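Local coordinates for NOL1/NOP2/sun family protein (Enterococcus faecium, PDB 3M4X) that probably methylates cytosine in ribosomal RNA, using S-adenosylmethionine as methyl donor, at residues 23-37 with 284-296. Residues are numbered along the deposited sequence; the frame is centred on the assembly and turned at random.
Sequences EASDFFSALEQGSVK and RIWPHKDQGEGHF
His288 reaches from the loop joining strands 283-285 and 295-302 to Glu23, Asp26, Phe27 and Ala30. CB lies 3.6 Å from Ala30 CB and 3.3 Å from Asp26 O. The first torsion, chi1 64°, puts CG between its own backbone N and carbonyl carbon and lays the ring along the helix. CG and ND1 then pass over Phe27 CA, and Phe27 CB makes a CH-pi contact over a face of the imidazole. CD2 meets Asp26 CB. At the tip, NE2 donates to Glu23 OE2 at 2.8 Å, nearly straight at 161° and close to the ring plane. OE2 accepts with its anti lone pair, while OE1 forms a salt bridge with Arg270.

The six-membered ring of Trp286 turns its edge to one face of Phe27, planes at 90°. Leu31 CD2 covers the opposite face. Pro287 CD sits at the Phe27 edge, and Pro287 CG touches Leu31 CD1 at 3.9 Å.

Past the helix, Lys37 N donates to Glu293 OE1 at 3.0 Å, from above the carboxylate plane. Arg192 forms a salt bridge with the same oxygen and also bonds Ala30 O.

The contact joins the N-terminal region to the Rossmann-like methyltransferase region. Its chemistry is an aromatic and aliphatic centre between two hydrogen bonds to carboxylates, His288 to Glu23 and Lys37 N to Glu293. Arg270 and Arg192 probably stabilise the negative charge on those carboxylates.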
ATOM      1  N   GLU A  23      22.672 -12.044  24.418  1.00 57.62           N
ATOM      2  CA  GLU A  23      21.743 -11.060  23.914  1.00 48.83           C
ATOM      3  C   GLU A  23      20.311 -11.590  24.036  1.00 52.17           C
ATOM      4  O   GLU A  23      19.341 -10.821  24.099  1.00 53.50           O
ATOM      5  CB  GLU A  23      22.090 -10.737  22.457  1.00 49.69           C
ATOM      6  CG  GLU A  23      21.255  -9.647  21.846  1.00 51.62           C
ATOM      7  CD  GLU A  23      21.745  -9.232  20.479  1.00 60.15           C
ATOM      8  OE1 GLU A  23      22.743  -9.805  19.995  1.00 61.27           O
ATOM      9  OE2 GLU A  23      21.124  -8.327  19.883  1.00 68.22           O
ATOM     10  N   ALA A  24      20.187 -12.911  24.073  1.00 52.51           N
ATOM     11  CA  ALA A  24      18.881 -13.561  24.080  1.00 57.93           C
ATOM     12  C   ALA A  24      17.960 -13.033  25.183  1.00 58.32           C
ATOM     13  O   ALA A  24      16.750 -12.890  24.971  1.00 57.05           O
ATOM     14  CB  ALA A  24      19.042 -15.069  24.193  1.00 61.88           C
ATOM     15  N   SER A  25      18.529 -12.752  26.353  1.00 53.45           N
ATOM     16  CA  SER A  25      17.746 -12.264  27.494  1.00 54.55           C
ATOM     17  C   SER A  25      17.014 -10.959  27.239  1.00 53.43           C
ATOM     18  O   SER A  25      15.827 -10.832  27.555  1.00 54.86           O
ATOM     19  CB  SER A  25      18.626 -12.115  28.739  1.00 61.11           C
ATOM     20  OG  SER A  25      19.099 -13.378  29.159  1.00 71.15           O
ATOM     21  N   ASP A  26      17.721  -9.978  26.699  1.00 61.00           N
ATOM     22  CA  ASP A  26      17.092  -8.702  26.359  1.00 64.66           C
ATOM     23  C   ASP A  26      15.993  -8.921  25.322  1.00 58.79           C
ATOM     24  O   ASP A  26      14.944  -8.291  25.373  1.00 58.65           O
ATOM     25  CB  ASP A  26      18.143  -7.711  25.858  1.00 63.69           C
ATOM     26  CG  ASP A  26      19.352  -7.650  26.774  1.00 69.83           C
ATOM     27  OD1 ASP A  26      19.401  -6.756  27.645  1.00 64.56           O
ATOM     28  OD2 ASP A  26      20.245  -8.522  26.642  1.00 81.45           O
ATOM     29  N   PHE A  27      16.236  -9.857  24.413  1.00 53.59           N
ATOM     30  CA  PHE A  27      15.314 -10.174  23.331  1.00 47.86           C
ATOM     31  C   PHE A  27      13.997 -10.730  23.851  1.00 48.21           C
ATOM     32  O   PHE A  27      12.925 -10.250  23.469  1.00 55.73           O
ATOM     33  CB  PHE A  27      15.986 -11.155  22.360  1.00 41.87           C
ATOM     34  CG  PHE A  27      15.098 -11.634  21.247  1.00 45.62           C
ATOM     35  CD1 PHE A  27      14.484 -10.731  20.385  1.00 48.07           C
ATOM     36  CD2 PHE A  27      14.918 -12.998  21.029  1.00 51.62           C
ATOM     37  CE1 PHE A  27      13.682 -11.176  19.349  1.00 44.84           C
ATOM     38  CE2 PHE A  27      14.120 -13.457  19.988  1.00 48.44           C
ATOM     39  CZ  PHE A  27      13.497 -12.541  19.149  1.00 50.08           C
ATOM     40  N   PHE A  28      14.076 -11.735  24.718  1.00 50.03           N
ATOM     41  CA  PHE A  28      12.879 -12.345  25.300  1.00 52.70           C
ATOM     42  C   PHE A  28      12.180 -11.345  26.191  1.00 52.36           C
ATOM     43  O   PHE A  28      10.951 -11.306  26.255  1.00 56.90           O
ATOM     44  CB  PHE A  28      13.225 -13.575  26.144  1.00 55.49           C
ATOM     45  CG  PHE A  28      13.916 -14.674  25.382  1.00 54.57           C
ATOM     46  CD1 PHE A  28      14.965 -15.379  25.959  1.00 51.18           C
ATOM     47  CD2 PHE A  28      13.518 -15.006  24.094  1.00 53.27           C
ATOM     48  CE1 PHE A  28      15.616 -16.407  25.256  1.00 53.95           C
ATOM     49  CE2 PHE A  28      14.162 -16.031  23.384  1.00 51.32           C
ATOM     50  CZ  PHE A  28      15.215 -16.733  23.968  1.00 44.97           C
ATOM     51  N   SER A  29      12.979 -10.548  26.891  1.00 50.25           N
ATOM     52  CA  SER A  29      12.470  -9.543  27.821  1.00 49.76           C
ATOM     53  C   SER A  29      11.714  -8.451  27.046  1.00 55.38           C
ATOM     54  O   SER A  29      10.715  -7.904  27.526  1.00 49.66           O
ATOM     55  CB  SER A  29      13.635  -8.977  28.639  1.00 56.70           C
ATOM     56  OG  SER A  29      13.281  -7.833  29.376  1.00 62.46           O
ATOM     57  N   ALA A  30      12.172  -8.158  25.828  1.00 57.18           N
ATOM     58  CA  ALA A  30      11.461  -7.218  24.977  1.00 53.93           C
ATOM     59  C   ALA A  30      10.166  -7.862  24.538  1.00 47.07           C
ATOM     60  O   ALA A  30       9.121  -7.231  24.544  1.00 46.45           O
ATOM     61  CB  ALA A  30      12.297  -6.838  23.772  1.00 59.61           C
ATOM     62  N   LEU A  31      10.240  -9.139  24.195  1.00 44.35           N
ATOM     63  CA  LEU A  31       9.094  -9.865  23.664  1.00 45.20           C
ATOM     64  C   LEU A  31       7.977 -10.008  24.692  1.00 49.78           C
ATOM     65  O   LEU A  31       6.798  -9.887  24.355  1.00 47.04           O
ATOM     66  CB  LEU A  31       9.530 -11.247  23.153  1.00 48.67           C
ATOM     67  CG  LEU A  31       9.669 -11.528  21.645  1.00 51.74           C
ATOM     68  CD1 LEU A  31       9.934 -10.277  20.801  1.00 51.22           C
ATOM     69  CD2 LEU A  31      10.731 -12.592  21.391  1.00 48.33           C
ATOM     70  N   GLU A  32       8.342 -10.242  25.950  1.00 48.62           N
ATOM     71  CA  GLU A  32       7.338 -10.506  26.982  1.00 53.77           C
ATOM     72  C   GLU A  32       6.910  -9.299  27.811  1.00 52.57           C
ATOM     73  O   GLU A  32       5.823  -9.299  28.391  1.00 52.43           O
ATOM     74  CB  GLU A  32       7.814 -11.632  27.915  1.00 64.60           C
ATOM     75  CG  GLU A  32       9.170 -11.380  28.538  1.00 68.24           C
ATOM     76  CD  GLU A  32       9.644 -12.542  29.389  1.00 69.97           C
ATOM     77  OE1 GLU A  32      10.233 -13.501  28.825  1.00 53.18           O
ATOM     78  OE2 GLU A  32       9.416 -12.485  30.623  1.00 76.23           O
ATOM     79  N   GLN A  33       7.745  -8.272  27.894  1.00 52.49           N
ATOM     80  CA  GLN A  33       7.369  -7.111  28.707  1.00 51.32           C
ATOM     81  C   GLN A  33       7.194  -5.820  27.906  1.00 52.00           C
ATOM     82  O   GLN A  33       6.659  -4.838  28.417  1.00 53.39           O
ATOM     83  CB  GLN A  33       8.370  -6.887  29.843  1.00 57.54           C
ATOM     84  CG  GLN A  33       8.330  -7.950  30.936  1.00 66.28           C
ATOM     85  CD  GLN A  33       7.028  -7.933  31.717  1.00 67.71           C
ATOM     86  OE1 GLN A  33       6.311  -6.929  31.743  1.00 59.62           O
ATOM     87  NE2 GLN A  33       6.715  -9.054  32.356  1.00 70.48           N
ATOM     88  N   GLY A  34       7.640  -5.823  26.655  1.00 48.37           N
ATOM     89  CA  GLY A  34       7.676  -4.602  25.882  1.00 51.58           C
ATOM     90  C   GLY A  34       6.331  -4.207  25.318  1.00 51.86           C
ATOM     91  O   GLY A  34       5.383  -4.987  25.337  1.00 48.45           O
ATOM     92  N   SER A  35       6.255  -2.986  24.808  1.00 56.83           N
ATOM     93  CA  SER A  35       5.019  -2.473  24.225  1.00 66.09           C
ATOM     94  C   SER A  35       5.002  -2.572  22.710  1.00 52.73           C
ATOM     95  O   SER A  35       5.968  -2.193  22.058  1.00 51.38           O
ATOM     96  CB  SER A  35       4.890  -1.006  24.565  1.00 76.88           C
ATOM     97  OG  SER A  35       6.158  -0.375  24.458  1.00 85.04           O
ATOM     98  N   VAL A  36       3.889  -3.036  22.155  1.00 52.23           N
ATOM     99  CA  VAL A  36       3.689  -2.969  20.703  1.00 55.35           C
ATOM    100  C   VAL A  36       3.659  -1.518  20.228  1.00 53.33           C
ATOM    101  O   VAL A  36       2.880  -0.709  20.725  1.00 45.99           O
ATOM    102  CB  VAL A  36       2.376  -3.642  20.281  1.00 56.81           C
ATOM    103  CG1 VAL A  36       2.013  -3.261  18.850  1.00 52.47           C
ATOM    104  CG2 VAL A  36       2.479  -5.143  20.438  1.00 55.24           C
ATOM    105  N   LYS A  37       4.519  -1.204  19.264  1.00 60.56           N
ATOM    106  CA  LYS A  37       4.637   0.146  18.721  1.00 58.05           C
ATOM    107  C   LYS A  37       3.526   0.423  17.712  1.00 54.65           C
ATOM    108  O   LYS A  37       3.148  -0.449  16.928  1.00 50.04           O
ATOM    109  CB  LYS A  37       5.997   0.328  18.039  1.00 59.34           C
ATOM    110  CG  LYS A  37       7.187  -0.211  18.822  1.00 62.73           C
ATOM    111  CD  LYS A  37       7.324   0.459  20.177  1.00 66.96           C
ATOM    112  CE  LYS A  37       8.648   0.081  20.817  1.00 70.36           C
ATOM    113  NZ  LYS A  37       8.684   0.364  22.272  1.00 64.46           N
ATOM    114  N   ARG A 284      18.186  -5.587   9.801  1.00 38.74           N
ATOM    115  CA  ARG A 284      17.388  -6.242  10.822  1.00 41.11           C
ATOM    116  C   ARG A 284      16.843  -5.227  11.806  1.00 38.70           C
ATOM    117  O   ARG A 284      17.511  -4.262  12.166  1.00 37.65           O
ATOM    118  CB  ARG A 284      18.188  -7.324  11.558  1.00 35.32           C
ATOM    119  CG  ARG A 284      18.124  -8.689  10.880  1.00 36.36           C
ATOM    120  CD  ARG A 284      19.006  -9.707  11.597  1.00 36.10           C
ATOM    121  NE  ARG A 284      18.868 -11.051  11.045  1.00 35.81           N
ATOM    122  CZ  ARG A 284      17.934 -11.930  11.411  1.00 40.83           C
ATOM    123  NH1 ARG A 284      17.036 -11.622  12.344  1.00 39.04           N
ATOM    124  NH2 ARG A 284      17.898 -13.125  10.838  1.00 40.12           N
ATOM    125  N   ILE A 285      15.616  -5.455  12.239  1.00 35.68           N
ATOM    126  CA  ILE A 285      15.045  -4.655  13.302  1.00 36.93           C
ATOM    127  C   ILE A 285      14.718  -5.585  14.467  1.00 38.22           C
ATOM    128  O   ILE A 285      13.898  -6.495  14.337  1.00 38.84           O
ATOM    129  CB  ILE A 285      13.808  -3.867  12.806  1.00 39.41           C
ATOM    130  CG1 ILE A 285      14.245  -2.834  11.766  1.00 38.21           C
ATOM    131  CG2 ILE A 285      13.109  -3.172  13.968  1.00 45.20           C
ATOM    132  CD1 ILE A 285      13.124  -2.097  11.125  1.00 46.28           C
ATOM    133  N   TRP A 286      15.409  -5.379  15.582  1.00 39.10           N
ATOM    134  CA  TRP A 286      15.226  -6.192  16.782  1.00 45.12           C
ATOM    135  C   TRP A 286      14.466  -5.366  17.823  1.00 51.27           C
ATOM    136  O   TRP A 286      14.798  -4.201  18.051  1.00 51.33           O
ATOM    137  CB  TRP A 286      16.575  -6.604  17.370  1.00 43.57           C
ATOM    138  CG  TRP A 286      17.437  -7.559  16.543  1.00 42.72           C
ATOM    139  CD1 TRP A 286      18.536  -7.235  15.793  1.00 36.53           C
ATOM    140  CD2 TRP A 286      17.300  -8.989  16.452  1.00 40.96           C
ATOM    141  NE1 TRP A 286      19.072  -8.367  15.221  1.00 37.57           N
ATOM    142  CE2 TRP A 286      18.338  -9.456  15.614  1.00 38.00           C
ATOM    143  CE3 TRP A 286      16.403  -9.915  16.992  1.00 37.46           C
ATOM    144  CZ2 TRP A 286      18.493 -10.809  15.298  1.00 36.57           C
ATOM    145  CZ3 TRP A 286      16.558 -11.257  16.675  1.00 38.44           C
ATOM    146  CH2 TRP A 286      17.598 -11.693  15.838  1.00 34.49           C
ATOM    147  N   PRO A 287      13.449  -5.963  18.459  1.00 52.34           N
ATOM    148  CA  PRO A 287      12.581  -5.237  19.402  1.00 48.67           C
ATOM    149  C   PRO A 287      13.332  -4.766  20.655  1.00 46.37           C
ATOM    150  O   PRO A 287      12.966  -3.771  21.269  1.00 46.09           O
ATOM    151  CB  PRO A 287      11.522  -6.279  19.793  1.00 49.38           C
ATOM    152  CG  PRO A 287      11.708  -7.441  18.857  1.00 53.29           C
ATOM    153  CD  PRO A 287      13.111  -7.392  18.364  1.00 52.54           C
ATOM    154  N   HIS A 288      14.373  -5.487  21.041  1.00 42.67           N
ATOM    155  CA  HIS A 288      15.116  -5.119  22.236  1.00 49.45           C
ATOM    156  C   HIS A 288      16.171  -4.048  21.960  1.00 52.80           C
ATOM    157  O   HIS A 288      16.793  -3.530  22.884  1.00 57.16           O
ATOM    158  CB  HIS A 288      15.764  -6.358  22.855  1.00 52.20           C
ATOM    159  CG  HIS A 288      16.787  -7.014  21.979  1.00 50.41           C
ATOM    160  ND1 HIS A 288      16.453  -7.724  20.842  1.00 45.01           N
ATOM    161  CD2 HIS A 288      18.135  -7.079  22.081  1.00 48.64           C
ATOM    162  CE1 HIS A 288      17.554  -8.192  20.282  1.00 46.21           C
ATOM    163  NE2 HIS A 288      18.587  -7.817  21.014  1.00 44.06           N
ATOM    164  N   LYS A 289      16.337  -3.705  20.686  1.00 49.91           N
ATOM    165  CA  LYS A 289      17.487  -2.939  20.218  1.00 53.63           C
ATOM    166  C   LYS A 289      17.040  -1.699  19.460  1.00 56.28           C
ATOM    167  O   LYS A 289      17.540  -0.599  19.687  1.00 57.94           O
ATOM    168  CB  LYS A 289      18.317  -3.801  19.258  1.00 53.75           C
ATOM    169  CG  LYS A 289      19.744  -4.074  19.687  1.00 58.57           C
ATOM    170  CD  LYS A 289      20.513  -4.672  18.520  1.00 66.07           C
ATOM    171  CE  LYS A 289      21.995  -4.885  18.817  1.00 71.16           C
ATOM    172  NZ  LYS A 289      22.731  -5.253  17.568  1.00 72.25           N
ATOM    173  N   ASP A 290      16.109  -1.907  18.534  1.00 56.28           N
ATOM    174  CA  ASP A 290      15.660  -0.873  17.616  1.00 51.60           C
ATOM    175  C   ASP A 290      14.226  -0.508  17.925  1.00 57.29           C
ATOM    176  O   ASP A 290      13.627  -1.046  18.848  1.00 59.58           O
ATOM    177  CB  ASP A 290      15.734  -1.381  16.179  1.00 46.12           C
ATOM    178  CG  ASP A 290      17.097  -1.910  15.820  1.00 46.49           C
ATOM    179  OD1 ASP A 290      18.079  -1.157  15.962  1.00 48.71           O
ATOM    180  OD2 ASP A 290      17.187  -3.083  15.402  1.00 49.48           O
ATOM    181  N   GLN A 291      13.673   0.405  17.138  1.00 63.31           N
ATOM    182  CA  GLN A 291      12.272   0.763  17.275  1.00 65.29           C
ATOM    183  C   GLN A 291      11.410  -0.202  16.473  1.00 59.70           C
ATOM    184  O   GLN A 291      11.815  -0.660  15.408  1.00 67.09           O
ATOM    185  CB  GLN A 291      12.052   2.204  16.822  1.00 69.23           C
ATOM    186  CG  GLN A 291      12.582   3.197  17.821  1.00 77.36           C
ATOM    187  CD  GLN A 291      12.166   2.822  19.230  1.00 88.93           C
ATOM    188  OE1 GLN A 291      11.012   2.449  19.467  1.00 89.68           O
ATOM    189  NE2 GLN A 291      13.107   2.900  20.174  1.00 92.77           N
ATOM    190  N   GLY A 292      10.236  -0.535  16.992  1.00 48.67           N
ATOM    191  CA  GLY A 292       9.311  -1.377  16.261  1.00 45.50           C
ATOM    192  C   GLY A 292       9.347  -2.853  16.603  1.00 46.14           C
ATOM    193  O   GLY A 292      10.135  -3.305  17.434  1.00 47.59           O
ATOM    194  N   GLU A 293       8.506  -3.609  15.908  1.00 39.58           N
ATOM    195  CA  GLU A 293       8.197  -4.976  16.274  1.00 40.09           C
ATOM    196  C   GLU A 293       9.218  -6.024  15.835  1.00 45.18           C
ATOM    197  O   GLU A 293       9.478  -6.994  16.558  1.00 51.16           O
ATOM    198  CB  GLU A 293       6.803  -5.326  15.765  1.00 41.58           C
ATOM    199  CG  GLU A 293       5.720  -4.547  16.501  1.00 43.52           C
ATOM    200  CD  GLU A 293       5.818  -4.739  18.008  1.00 44.38           C
ATOM    201  OE1 GLU A 293       6.021  -3.746  18.740  1.00 44.90           O
ATOM    202  OE2 GLU A 293       5.717  -5.899  18.454  1.00 50.35           O
ATOM    203  N   GLY A 294       9.804  -5.834  14.664  1.00 41.35           N
ATOM    204  CA  GLY A 294      10.712  -6.826  14.130  1.00 47.11           C
ATOM    205  C   GLY A 294      10.489  -7.036  12.646  1.00 47.09           C
ATOM    206  O   GLY A 294       9.391  -7.367  12.200  1.00 41.90           O
ATOM    207  N   HIS A 295      11.551  -6.835  11.881  1.00 47.72           N
ATOM    208  CA  HIS A 295      11.491  -6.961  10.438  1.00 41.07           C
ATOM    209  C   HIS A 295      12.861  -7.304   9.876  1.00 38.86           C
ATOM    210  O   HIS A 295      13.901  -7.017  10.481  1.00 40.43           O
ATOM    211  CB  HIS A 295      10.968  -5.661   9.812  1.00 39.99           C
ATOM    212  CG  HIS A 295       9.588  -5.781   9.235  1.00 42.14           C
ATOM    213  ND1 HIS A 295       8.445  -5.559   9.979  1.00 48.65           N
ATOM    214  CD2 HIS A 295       9.165  -6.114   7.993  1.00 40.17           C
ATOM    215  CE1 HIS A 295       7.382  -5.748   9.219  1.00 48.18           C
ATOM    216  NE2 HIS A 295       7.792  -6.083   8.006  1.00 48.07           N
ATOM    217  N   PHE A 296      12.846  -7.945   8.719  1.00 36.38           N
ATOM    218  CA  PHE A 296      14.038  -8.139   7.918  1.00 34.86           C
ATOM    219  C   PHE A 296      13.761  -7.539   6.539  1.00 31.58           C
ATOM    220  O   PHE A 296      12.692  -7.760   5.981  1.00 32.92           O
ATOM    221  CB  PHE A 296      14.328  -9.641   7.794  1.00 30.94           C
ATOM    222  CG  PHE A 296      15.482  -9.966   6.909  1.00 31.48           C
ATOM    223  CD1 PHE A 296      16.787  -9.851   7.379  1.00 32.45           C
ATOM    224  CD2 PHE A 296      15.271 -10.423   5.612  1.00 34.12           C
ATOM    225  CE1 PHE A 296      17.866 -10.173   6.564  1.00 32.24           C
ATOM    226  CE2 PHE A 296      16.342 -10.748   4.788  1.00 26.09           C
ATOM    227  CZ  PHE A 296      17.636 -10.621   5.264  1.00 34.40           C
TER